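Local structure of beta 1-3 glucanase (Clostridium beijerinckii NCIMB 8052, 5H4E) at residues 32-38 and 91-95; 7-11 and 366-370; 185-189 and 333-337; 182-186 and 202-206; 257-261 and 272-276. The protein probably hydrolyses beta-1,3-glucans, acting as a glycoside hydrolase of family GH64. One frame throughout, in Å; residues are numbered along the deposited sequence.

Contact 1: residues 32-38 and 91-95; sequences GKDPDTK and KIIGA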
# COMPACT_ATOMS: atom_id res chain seq x y z
N GLY A 32 -5.42 7.18 -11.98
CA GLY A 32 -6.19 7.60 -10.83
C GLY A 32 -7.60 7.98 -11.23
O GLY A 32 -8.08 7.55 -12.28
N LYS A 33 -8.27 8.77 -10.40
CA LYS A 33 -9.61 9.22 -10.73
C LYS A 33 -9.73 10.74 -10.74
O LYS A 33 -9.15 11.42 -9.90
CB LYS A 33 -10.62 8.63 -9.75
CG LYS A 33 -10.97 7.18 -10.07
CD LYS A 33 -11.25 6.39 -8.82
CE LYS A 33 -12.63 6.66 -8.26
NZ LYS A 33 -12.87 5.78 -7.08
N ASP A 34 -10.46 11.25 -11.73
CA ASP A 34 -10.83 12.66 -11.75
C ASP A 34 -11.68 12.95 -10.53
O ASP A 34 -12.67 12.26 -10.27
CB ASP A 34 -11.60 12.99 -13.03
CG ASP A 34 -11.77 14.48 -13.23
OD1 ASP A 34 -12.53 15.09 -12.47
OD2 ASP A 34 -11.14 15.04 -14.16
N PRO A 35 -11.30 13.97 -9.76
CA PRO A 35 -12.01 14.32 -8.53
C PRO A 35 -13.48 14.66 -8.76
O PRO A 35 -14.29 14.43 -7.88
CB PRO A 35 -11.25 15.55 -8.03
CG PRO A 35 -9.87 15.39 -8.60
CD PRO A 35 -10.10 14.80 -9.96
N ASP A 36 -13.82 15.19 -9.92
CA ASP A 36 -15.20 15.63 -10.16
C ASP A 36 -16.06 14.57 -10.85
O ASP A 36 -17.19 14.31 -10.43
CB ASP A 36 -15.18 16.92 -10.97
CG ASP A 36 -14.49 18.05 -10.23
OD1 ASP A 36 -14.83 18.25 -9.04
OD2 ASP A 36 -13.58 18.69 -10.81
N THR A 37 -15.52 13.94 -11.88
CA THR A 37 -16.29 12.97 -12.66
C THR A 37 -16.18 11.56 -12.09
O THR A 37 -17.04 10.72 -12.36
CB THR A 37 -15.83 12.94 -14.14
OG1 THR A 37 -14.54 12.33 -14.23
CG2 THR A 37 -15.76 14.35 -14.71
N LYS A 38 -15.13 11.32 -11.31
CA LYS A 38 -14.74 9.99 -10.80
C LYS A 38 -14.33 9.01 -11.90
O LYS A 38 -14.08 7.84 -11.62
CB LYS A 38 -15.86 9.37 -9.96
CG LYS A 38 -16.46 10.29 -8.92
CD LYS A 38 -15.41 10.84 -7.97
CE LYS A 38 -16.06 11.71 -6.92
NZ LYS A 38 -16.97 12.72 -7.55
N LYS A 91 -5.29 18.38 -8.82
CA LYS A 91 -6.08 17.66 -7.82
C LYS A 91 -6.47 16.30 -8.42
O LYS A 91 -6.79 16.22 -9.61
CB LYS A 91 -7.33 18.45 -7.43
CG LYS A 91 -7.06 19.79 -6.76
CD LYS A 91 -6.56 19.62 -5.35
CE LYS A 91 -6.46 20.97 -4.63
NZ LYS A 91 -7.77 21.69 -4.60
N ILE A 92 -6.40 15.25 -7.61
CA ILE A 92 -6.61 13.89 -8.12
C ILE A 92 -6.82 12.95 -6.94
O ILE A 92 -6.30 13.17 -5.85
CB ILE A 92 -5.40 13.42 -8.99
CG1 ILE A 92 -5.73 12.12 -9.75
CG2 ILE A 92 -4.14 13.26 -8.15
CD1 ILE A 92 -4.66 11.74 -10.78
N ILE A 93 -7.61 11.90 -7.15
CA ILE A 93 -7.86 10.93 -6.08
C ILE A 93 -7.53 9.49 -6.49
O ILE A 93 -7.49 9.17 -7.68
CB ILE A 93 -9.31 11.01 -5.61
CG1 ILE A 93 -10.27 10.72 -6.75
CG2 ILE A 93 -9.61 12.39 -5.03
CD1 ILE A 93 -11.72 10.93 -6.36
N GLY A 94 -7.29 8.66 -5.48
CA GLY A 94 -7.00 7.24 -5.67
C GLY A 94 -5.94 6.98 -6.73
O GLY A 94 -6.07 6.07 -7.54
N ALA A 95 -4.88 7.79 -6.72
CA ALA A 95 -3.90 7.73 -7.80
C ALA A 95 -2.72 6.83 -7.46
O ALA A 95 -2.35 6.68 -6.29
CB ALA A 95 -3.40 9.15 -8.13
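Lys91 touches the ring of Pro35 mainly through its backbone, its carbonyl O lying 3.3 Å from Pro35 CG. Its CB lies near the same CG, whereas the end of the side chain leads away and makes a cation-pi contact with Trp143. At Ile92 the side chain is buried: CG1 comes within 3.5 Å of Lys33 O, and Leu49 and Val43 pack against it from neighbouring strands. Ile93 contributes more to the contact than any other residue. Its backbone and that of Lys33 form an antiparallel hydrogen-bonded pair, in which Lys33 N reaches Ile93 O at 2.9 Å and Ile93 N reaches Lys33 O at 3.2 Å, the latter almost straight at 174°. A chi1 of 59° places CG1 between the backbone N and the carbonyl carbon, directing this branch toward the turn at Pro35 and Lys38. CG1 thus packs 3.7 Å from Lys33 CB, while CD1 lies 4.0 Å from both Pro35 CA and Lys38 CD. Asp34 shapes that turn: its OD1 takes Asp36 N on its anti lone pair, an Asx turn, and Thr37 N from above the carboxylate plane, the wider Asx motif. At Ile93 and Gly94 the chain turns a corner, Gly94 with a positive phi of 49°. Beyond it Ala95 CA sits 3.8 Å from Gly32 CA, an approach helped by the lack of a side chain on the glycine. The corner takes the chain from strand 86-92 of the five-stranded mixed sheet to strand 95-101 of the antiparallel sheet containing strand 26-33.

Contact 2: residues 7-11 and 366-370; sequences GFVTL and PKYAI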
# COMPACT_ATOMS: atom_id res chain seq x y z
N GLY A 7 -0.47 25.96 -10.04
CA GLY A 7 -1.70 25.19 -9.96
C GLY A 7 -1.50 23.69 -9.99
O GLY A 7 -2.47 22.93 -9.99
N PHE A 8 -0.24 23.26 -10.04
CA PHE A 8 0.09 21.83 -10.10
C PHE A 8 1.10 21.47 -9.03
O PHE A 8 1.73 22.34 -8.44
CB PHE A 8 0.67 21.46 -11.47
CG PHE A 8 -0.33 21.56 -12.58
CD1 PHE A 8 -0.67 22.79 -13.13
CD2 PHE A 8 -0.93 20.41 -13.08
CE1 PHE A 8 -1.60 22.88 -14.16
CE2 PHE A 8 -1.85 20.49 -14.11
CZ PHE A 8 -2.19 21.73 -14.65
N VAL A 9 1.22 20.17 -8.77
CA VAL A 9 2.34 19.63 -8.00
C VAL A 9 3.23 18.85 -8.96
O VAL A 9 2.73 18.14 -9.84
CB VAL A 9 1.87 18.72 -6.84
CG1 VAL A 9 3.06 17.99 -6.21
CG2 VAL A 9 1.12 19.53 -5.78
N THR A 10 4.53 18.98 -8.82
CA THR A 10 5.44 18.21 -9.65
C THR A 10 5.95 17.00 -8.88
O THR A 10 6.33 17.11 -7.71
CB THR A 10 6.62 19.06 -10.14
OG1 THR A 10 6.12 20.18 -10.88
CG2 THR A 10 7.57 18.25 -11.02
N LEU A 11 5.93 15.84 -9.54
CA LEU A 11 6.54 14.63 -9.03
C LEU A 11 7.79 14.30 -9.85
O LEU A 11 7.70 13.94 -11.02
CB LEU A 11 5.53 13.48 -9.08
CG LEU A 11 4.16 13.80 -8.46
CD1 LEU A 11 3.21 12.66 -8.69
CD2 LEU A 11 4.28 14.10 -6.96
N PRO A 366 1.22 21.46 -0.87
CA PRO A 366 2.33 20.77 -1.52
C PRO A 366 2.95 21.58 -2.65
O PRO A 366 2.22 22.26 -3.38
CB PRO A 366 1.68 19.49 -2.06
CG PRO A 366 0.27 19.89 -2.31
CD PRO A 366 -0.08 20.84 -1.20
N LYS A 367 4.27 21.51 -2.78
CA LYS A 367 5.01 22.15 -3.87
C LYS A 367 5.50 21.10 -4.85
O LYS A 367 5.16 21.14 -6.04
CB LYS A 367 6.20 22.94 -3.31
CG LYS A 367 6.91 23.83 -4.31
CD LYS A 367 8.07 24.53 -3.61
CE LYS A 367 8.75 25.54 -4.51
NZ LYS A 367 9.57 26.49 -3.70
N TYR A 368 6.29 20.15 -4.36
CA TYR A 368 6.74 19.05 -5.21
C TYR A 368 7.16 17.86 -4.37
O TYR A 368 7.37 17.98 -3.16
CB TYR A 368 7.89 19.50 -6.13
CG TYR A 368 9.18 19.83 -5.40
CD1 TYR A 368 9.48 21.15 -5.03
CD2 TYR A 368 10.11 18.84 -5.09
CE1 TYR A 368 10.65 21.46 -4.37
CE2 TYR A 368 11.29 19.15 -4.42
CZ TYR A 368 11.55 20.46 -4.07
OH TYR A 368 12.71 20.78 -3.41
N ALA A 369 7.30 16.70 -5.03
CA ALA A 369 7.90 15.53 -4.39
C ALA A 369 8.98 14.94 -5.28
O ALA A 369 8.91 15.02 -6.51
CB ALA A 369 6.83 14.46 -4.07
N ILE A 370 10.02 14.40 -4.65
CA ILE A 370 11.03 13.64 -5.37
C ILE A 370 10.81 12.15 -5.13
O ILE A 370 10.74 11.70 -3.98
CB ILE A 370 12.47 13.97 -4.91
CG1 ILE A 370 12.78 15.47 -5.00
CG2 ILE A 370 13.48 13.11 -5.68
CD1 ILE A 370 12.73 16.03 -6.37
O HOH W 1 3.98 23.06 -7.29
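Val9 and Pro366 form the tight side of this parallel strand pair, which sets the first and last strands of the chain side by side in one sheet. Their side chains cross at about a right angle, with Val9 CG2 3.6 Å from Pro366 CG, and both also touch Trp143 of strand 136-144. The valine splits its methyls: CG1 stands anti to the backbone N (chi1 170°) and faces Tyr368 CA at 4.0 Å, whereas CG2 takes the proline. Further along, Leu11 CD2 rests 3.9 Å from Ala369 CB on the same apolar face, which strands 86-92 and 162-168 extend. The strand axes run 4.8 Å apart and only 4° from parallel, and Ala369 N donates to Thr10 O at 2.9 Å, nearly along the C=O axis, the ladder continuing to Gln12.

Toward the start of the segments direct pairing has not begun. Thr10 N stays 3.6 Å from Lys367 O, and a water sits 2.6 Å from both Phe8 O and Lys367 O, a possible bridge. Lys367 and Tyr368 form a classic beta bulge against Val167 of strand 162-168, on the other edge of strand 366-374. Thr10 OG1 bonds to Pro3 O of the N-terminal loop. The chemistry implies one direct backbone bond between these two segments, backed by apolar packing on one face.

Contact 3: residues 185-189 and 333-337; sequences LMNAY and FAKFW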
# COMPACT_ATOMS: atom_id res chain seq x y z
N LEU A 185 18.94 -5.76 1.30
CA LEU A 185 17.63 -5.91 1.93
C LEU A 185 17.07 -7.33 1.74
O LEU A 185 16.54 -7.93 2.69
CB LEU A 185 16.65 -4.86 1.39
CG LEU A 185 16.89 -3.43 1.86
CD1 LEU A 185 16.09 -2.43 1.00
CD2 LEU A 185 16.53 -3.28 3.35
N MET A 186 17.19 -7.86 0.53
CA MET A 186 16.82 -9.24 0.24
C MET A 186 17.53 -10.23 1.16
O MET A 186 16.90 -11.11 1.76
CB MET A 186 17.16 -9.60 -1.21
CG MET A 186 16.44 -8.80 -2.26
SD MET A 186 14.73 -9.28 -2.38
CE MET A 186 14.33 -8.68 -4.02
N ASN A 187 18.85 -10.10 1.25
CA ASN A 187 19.64 -11.01 2.08
C ASN A 187 19.30 -10.87 3.56
O ASN A 187 19.13 -11.87 4.26
CB ASN A 187 21.13 -10.77 1.86
CG ASN A 187 21.58 -11.17 0.46
OD1 ASN A 187 21.00 -12.06 -0.17
ND2 ASN A 187 22.63 -10.52 -0.03
N ALA A 188 19.22 -9.63 4.04
CA ALA A 188 18.87 -9.38 5.44
C ALA A 188 17.50 -9.94 5.78
O ALA A 188 17.33 -10.52 6.84
CB ALA A 188 18.91 -7.90 5.74
N TYR A 189 16.53 -9.75 4.88
CA TYR A 189 15.19 -10.28 5.12
C TYR A 189 15.25 -11.79 5.39
O TYR A 189 14.72 -12.28 6.39
CB TYR A 189 14.25 -9.99 3.93
CG TYR A 189 12.85 -10.55 4.13
CD1 TYR A 189 12.57 -11.88 3.86
CD2 TYR A 189 11.82 -9.75 4.60
CE1 TYR A 189 11.32 -12.41 4.04
CE2 TYR A 189 10.54 -10.27 4.79
CZ TYR A 189 10.30 -11.60 4.51
OH TYR A 189 9.05 -12.14 4.70
N PHE A 333 6.90 -9.74 8.28
CA PHE A 333 7.12 -9.04 7.01
C PHE A 333 7.05 -7.51 7.24
O PHE A 333 8.00 -6.78 6.92
CB PHE A 333 6.10 -9.52 5.97
CG PHE A 333 6.10 -8.74 4.67
CD1 PHE A 333 5.29 -7.62 4.51
CD2 PHE A 333 6.90 -9.14 3.60
CE1 PHE A 333 5.27 -6.90 3.32
CE2 PHE A 333 6.89 -8.42 2.39
CZ PHE A 333 6.08 -7.30 2.25
N ALA A 334 5.95 -7.04 7.81
CA ALA A 334 5.77 -5.61 8.05
C ALA A 334 6.89 -5.06 8.93
O ALA A 334 7.47 -4.01 8.64
CB ALA A 334 4.42 -5.33 8.70
N LYS A 335 7.18 -5.77 10.01
CA LYS A 335 8.23 -5.35 10.94
C LYS A 335 9.58 -5.18 10.24
O LYS A 335 10.30 -4.21 10.52
CB LYS A 335 8.33 -6.35 12.10
CG LYS A 335 9.54 -6.17 13.05
CD LYS A 335 9.63 -4.79 13.73
CE LYS A 335 10.65 -4.83 14.90
NZ LYS A 335 10.88 -3.48 15.51
N PHE A 336 9.91 -6.07 9.31
CA PHE A 336 11.17 -5.91 8.58
C PHE A 336 11.27 -4.54 7.88
O PHE A 336 12.31 -3.87 7.94
CB PHE A 336 11.39 -7.02 7.54
CG PHE A 336 12.77 -7.00 6.95
CD1 PHE A 336 13.02 -6.39 5.73
CD2 PHE A 336 13.84 -7.54 7.65
CE1 PHE A 336 14.31 -6.34 5.20
CE2 PHE A 336 15.13 -7.49 7.13
CZ PHE A 336 15.36 -6.89 5.91
N TRP A 337 10.20 -4.10 7.22
CA TRP A 337 10.30 -2.85 6.46
C TRP A 337 10.40 -1.67 7.44
O TRP A 337 11.15 -0.72 7.19
CB TRP A 337 9.13 -2.73 5.45
CG TRP A 337 9.16 -3.98 4.61
CD1 TRP A 337 8.22 -4.97 4.55
CD2 TRP A 337 10.27 -4.43 3.82
NE1 TRP A 337 8.67 -6.00 3.74
CE2 TRP A 337 9.92 -5.68 3.28
CE3 TRP A 337 11.51 -3.88 3.48
CZ2 TRP A 337 10.78 -6.40 2.46
CZ3 TRP A 337 12.37 -4.59 2.68
CH2 TRP A 337 11.99 -5.84 2.17
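Phe336 is the bump of this contact, and the hollow it enters lies on the surface of helix 182-192 between Leu185, Ala188 and Tyr189. The segment axes stay 11.5 Å apart with N-to-C directions 133° from each other, a separation bridged by large side chains. With its CG anti to the backbone N (chi1 -170°), Phe336 pushes its ring outward until CZ lies 3.3 Å from Tyr189 N. One face of the ring receives Tyr189 CA in a CH-pi contact, 3.8 Å from the ring centroid. Ala188 CB borders the rim in the ring plane, 3.7 Å from CZ, and Leu185 CD2 closes the hollow at 4.2 Å from CE1.

Tyr189 answers with a bump of its own. Its ring turns an edge toward the face of Phe336, the centroids 5.3 Å apart and the planes at 75°, a T-shaped pair in which CD2 leads. That same CD2 touches Trp337 CZ2 at 4.1 Å, and the tyrosine lies across the group formed by the indole, Phe336 and Phe333. The phenol oxygen reaches the edge of the Phe333 ring, 3.9 Å from CD2. Ile206 lines this aromatic group from strand 206-207.

Across these two segments no hydrogen bond forms. The chemistry is therefore that of shape and aromatic contact: Trp337 NE1 lies over the centre of the Phe333 ring, and the phenol hydroxyl is satisfied by Phe197 O outside the interface.

Contact 4: residues 182-186 and 202-206; sequences RADLM and HSDRI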
# COMPACT_ATOMS: atom_id res chain seq x y z
N ARG A 182 18.98 -3.12 -2.70
CA ARG A 182 18.10 -4.25 -2.94
C ARG A 182 18.73 -5.56 -2.48
O ARG A 182 18.12 -6.30 -1.70
CB ARG A 182 17.74 -4.31 -4.43
CG ARG A 182 16.69 -5.36 -4.76
CD ARG A 182 16.35 -5.32 -6.26
NE ARG A 182 15.38 -6.34 -6.64
CZ ARG A 182 15.68 -7.54 -7.13
NH1 ARG A 182 14.71 -8.38 -7.46
NH2 ARG A 182 16.95 -7.90 -7.31
N ALA A 183 19.96 -5.83 -2.93
CA ALA A 183 20.68 -7.05 -2.55
C ALA A 183 20.79 -7.18 -1.04
O ALA A 183 20.54 -8.24 -0.48
CB ALA A 183 22.07 -7.07 -3.18
N ASP A 184 21.18 -6.10 -0.37
CA ASP A 184 21.34 -6.16 1.08
C ASP A 184 20.01 -6.39 1.79
O ASP A 184 19.97 -7.12 2.77
CB ASP A 184 21.98 -4.89 1.63
CG ASP A 184 23.45 -4.79 1.31
OD1 ASP A 184 24.05 -5.79 0.83
OD2 ASP A 184 24.02 -3.71 1.56
N LEU A 185 18.94 -5.76 1.30
CA LEU A 185 17.63 -5.91 1.93
C LEU A 185 17.07 -7.33 1.74
O LEU A 185 16.54 -7.93 2.69
CB LEU A 185 16.65 -4.86 1.39
CG LEU A 185 16.89 -3.43 1.86
CD1 LEU A 185 16.09 -2.43 1.00
CD2 LEU A 185 16.53 -3.28 3.35
N MET A 186 17.19 -7.86 0.53
CA MET A 186 16.82 -9.24 0.24
C MET A 186 17.53 -10.23 1.16
O MET A 186 16.90 -11.11 1.76
CB MET A 186 17.16 -9.60 -1.21
CG MET A 186 16.44 -8.80 -2.26
SD MET A 186 14.73 -9.28 -2.38
CE MET A 186 14.33 -8.68 -4.02
N HIS A 202 11.26 -14.18 -3.32
CA HIS A 202 11.53 -14.72 -4.65
C HIS A 202 12.67 -13.91 -5.22
O HIS A 202 13.08 -12.92 -4.62
CB HIS A 202 10.28 -14.65 -5.55
CG HIS A 202 9.17 -15.55 -5.10
ND1 HIS A 202 8.63 -16.53 -5.91
CD2 HIS A 202 8.52 -15.64 -3.91
CE1 HIS A 202 7.68 -17.17 -5.24
NE2 HIS A 202 7.59 -16.65 -4.03
N SER A 203 13.18 -14.30 -6.38
CA SER A 203 14.32 -13.59 -6.94
C SER A 203 13.94 -12.18 -7.39
O SER A 203 14.76 -11.27 -7.35
CB SER A 203 14.94 -14.39 -8.09
OG SER A 203 14.03 -14.50 -9.16
N ASP A 204 12.68 -11.99 -7.81
CA ASP A 204 12.25 -10.70 -8.35
C ASP A 204 11.64 -9.77 -7.29
O ASP A 204 11.79 -8.55 -7.39
CB ASP A 204 11.25 -10.90 -9.50
CG ASP A 204 10.00 -11.65 -9.08
OD1 ASP A 204 10.06 -12.45 -8.12
OD2 ASP A 204 8.95 -11.45 -9.73
N ARG A 205 10.95 -10.33 -6.30
CA ARG A 205 10.35 -9.52 -5.23
C ARG A 205 10.09 -10.37 -4.00
O ARG A 205 10.09 -11.60 -4.06
CB ARG A 205 9.05 -8.87 -5.72
CG ARG A 205 7.84 -9.83 -5.80
CD ARG A 205 6.82 -9.37 -6.84
NE ARG A 205 7.40 -9.44 -8.17
CZ ARG A 205 7.60 -8.40 -8.97
NH1 ARG A 205 8.18 -8.59 -10.15
NH2 ARG A 205 7.20 -7.18 -8.62
N ILE A 206 9.85 -9.72 -2.87
CA ILE A 206 9.33 -10.42 -1.69
C ILE A 206 7.84 -10.14 -1.56
O ILE A 206 7.42 -8.99 -1.47
CB ILE A 206 10.04 -10.00 -0.40
CG1 ILE A 206 11.56 -10.18 -0.53
CG2 ILE A 206 9.50 -10.81 0.80
CD1 ILE A 206 12.36 -9.50 0.59
O HOH W 2 17.54 -10.57 -8.32
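Met186 and Ile206, with CA atoms 7.8 Å apart, are the nearest CA pair between the first turn of helix 182-192 and the irregular chain that returns past it into strand 206-207. This is a helix-to-loop junction gripped by one arginine that bonds two successive backbone carbonyls. Arg182 starts with CG anti to its own N (chi1 -173°) and stays extended as far as NE, a reach that carries the guanidinium to the loop. There NH1 donates to Ser203 O and to Asp204 O, each at 2.9 Å, but the two bonds differ in form. Ser203 O is met on a lone pair in its carbonyl plane while lying 24° out of the guanidinium plane; Asp204 O lies in the guanidinium plane but is met from 55° above its own carbonyl plane. A water strengthens the grip, accepting from NH2 at 2.9 Å and donating to Ser203 O at 3.0 Å. NE bonds to Cys159 O, which further fixes the group's rotation.

Within the loop, Arg205 holds Asp204 OD2 side-on through NE and NH1, both at 3.0 Å, in a salt bridge; its NH2 bonds Gln157 OE1 and its NH1 Ile134 O. Met186 is the apolar partner. Its chain slides past Ile206 in the opposite direction, SD lying 3.8 Å from Ile206 CG1, and its CE methyl lies over one face of the Arg182 guanidinium, offset toward the rim, 3.3 Å above the plane.

Contact 5: residues 257-261 and 272-276; sequences GNDFV and YIHGK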
# COMPACT_ATOMS: atom_id res chain seq x y z
N GLY A 257 -20.90 -13.08 22.00
CA GLY A 257 -21.04 -14.10 20.98
C GLY A 257 -19.82 -14.09 20.08
O GLY A 257 -18.71 -14.37 20.54
N ASN A 258 -20.02 -13.76 18.81
CA ASN A 258 -18.92 -13.73 17.85
C ASN A 258 -18.59 -12.31 17.41
O ASN A 258 -17.69 -12.09 16.59
CB ASN A 258 -19.25 -14.58 16.62
CG ASN A 258 -18.24 -15.67 16.37
OD1 ASN A 258 -17.60 -16.17 17.31
ND2 ASN A 258 -18.06 -16.05 15.11
N ASP A 259 -19.33 -11.34 17.94
CA ASP A 259 -19.12 -9.93 17.64
C ASP A 259 -18.22 -9.25 18.65
O ASP A 259 -18.23 -9.61 19.83
CB ASP A 259 -20.45 -9.18 17.61
CG ASP A 259 -21.39 -9.69 16.55
OD1 ASP A 259 -20.91 -10.19 15.51
OD2 ASP A 259 -22.61 -9.58 16.75
N PHE A 260 -17.48 -8.25 18.19
CA PHE A 260 -16.70 -7.39 19.06
C PHE A 260 -17.46 -6.08 19.13
O PHE A 260 -17.50 -5.34 18.15
CB PHE A 260 -15.27 -7.15 18.53
CG PHE A 260 -14.21 -7.15 19.60
CD1 PHE A 260 -13.11 -7.99 19.51
CD2 PHE A 260 -14.36 -6.38 20.74
CE1 PHE A 260 -12.14 -7.99 20.50
CE2 PHE A 260 -13.41 -6.38 21.75
CZ PHE A 260 -12.30 -7.19 21.63
N VAL A 261 -18.07 -5.80 20.28
CA VAL A 261 -18.95 -4.64 20.43
C VAL A 261 -18.35 -3.52 21.27
O VAL A 261 -17.90 -3.73 22.40
CB VAL A 261 -20.29 -5.08 21.07
CG1 VAL A 261 -21.38 -4.07 20.75
CG2 VAL A 261 -20.67 -6.48 20.60
N TYR A 272 -19.93 -2.20 16.04
CA TYR A 272 -19.63 -3.62 15.82
C TYR A 272 -18.49 -3.94 14.87
O TYR A 272 -18.38 -3.36 13.79
CB TYR A 272 -20.88 -4.32 15.27
CG TYR A 272 -21.92 -4.61 16.31
CD1 TYR A 272 -22.10 -5.89 16.80
CD2 TYR A 272 -22.73 -3.60 16.81
CE1 TYR A 272 -23.05 -6.16 17.75
CE2 TYR A 272 -23.68 -3.86 17.77
CZ TYR A 272 -23.83 -5.15 18.24
OH TYR A 272 -24.78 -5.42 19.20
N ILE A 273 -17.65 -4.89 15.27
CA ILE A 273 -16.97 -5.74 14.31
C ILE A 273 -17.81 -7.02 14.24
O ILE A 273 -17.94 -7.75 15.22
CB ILE A 273 -15.52 -6.08 14.70
CG1 ILE A 273 -14.71 -4.82 14.98
CG2 ILE A 273 -14.85 -6.90 13.62
CD1 ILE A 273 -13.26 -5.12 15.29
N HIS A 274 -18.40 -7.27 13.08
CA HIS A 274 -19.26 -8.43 12.91
C HIS A 274 -18.48 -9.70 12.60
O HIS A 274 -18.12 -9.97 11.46
CB HIS A 274 -20.29 -8.16 11.81
CG HIS A 274 -21.20 -7.02 12.14
ND1 HIS A 274 -22.33 -7.17 12.92
CD2 HIS A 274 -21.13 -5.70 11.83
CE1 HIS A 274 -22.92 -6.00 13.06
NE2 HIS A 274 -22.22 -5.10 12.41
N GLY A 275 -18.23 -10.50 13.63
CA GLY A 275 -17.55 -11.77 13.46
C GLY A 275 -16.14 -11.80 14.01
O GLY A 275 -15.61 -10.80 14.52
N LYS A 276 -15.54 -12.98 13.91
CA LYS A 276 -14.17 -13.22 14.32
C LYS A 276 -13.29 -13.35 13.08
O LYS A 276 -13.60 -14.14 12.18
CB LYS A 276 -14.09 -14.47 15.19
CG LYS A 276 -12.68 -14.88 15.54
CD LYS A 276 -12.65 -15.99 16.58
CE LYS A 276 -13.16 -17.30 16.02
NZ LYS A 276 -13.13 -18.35 17.06
O HOH W 3 -23.21 -9.26 14.14
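A beta hairpin formed by strands 259-264 and 271-273 contains this contact, which lies at the hairpin's open end, away from the connecting loop. Phe260 and Ile273 make the antiparallel hydrogen-bonded pair: Phe260 N donates to Ile273 O at 3.0 Å and Ile273 N to Phe260 O at 2.9 Å, the latter with an N-H...O angle of 170°. Their side chains share one face, CB to CB 4.0 Å, and Ile273 continues against Lys300 and Val303 of helix 294-309.

The other face carries Val261 and Tyr272, a non-hydrogen-bonded pair whose side chains lie alongside and point the same way. Val261 CG1 sits over the tyrosine ring in a CH-pi contact, 3.9 Å from its centroid and 19° off the normal. Asp259 approaches the same ring from its edge, OD2 being 3.6 Å from Tyr272 CE1, with the carboxylate plane turned 82° from the ring plane. Its other oxygen, OD1, takes a weak bond from Gly275 N at 3.3 Å. A water 2.6 Å from His274 ND1 also donates weakly to OD2, joining the histidine to the carboxylate.

Regular backbone pairing ends after Ile273, yet the chains remain side by side, Gly275 lying against Asn258 and Asp259. Gly275 has a positive phi and offers its carbonyl O to Tyr234 OH, while Lys276 NZ reaches Asn231 OD1, both partners on helix 227-236. The whole is an antiparallel beta hairpin whose last strand, 271-273, forms the edge of a four-stranded sheet.

Contacts 2 and 3 are the most buried, yet they differ in kind: contact 2 pairs strands through backbone and apolar groups, contact 3 packs helices by aromatic shape without a hydrogen bond. Contacts 3 and 4 share helix 182-192; their segments overlap at Leu185, which works in contact 3, and Met186, which works in contact 4. They meet directly where Tyr189 CG lies 3.7 Å from Ile206 CD1, and contact 4 adds a more exposed polar side, with an arginine and a water. Contacts 1 and 2 reach neighbouring strands, 86-92 and 9-16, of one sheet, their centres about 16 Å apart. Contact 5, partly buried like contacts 1 and 4, belongs to a separate antiparallel sheet, its centre about 43 Å from that of contact 2.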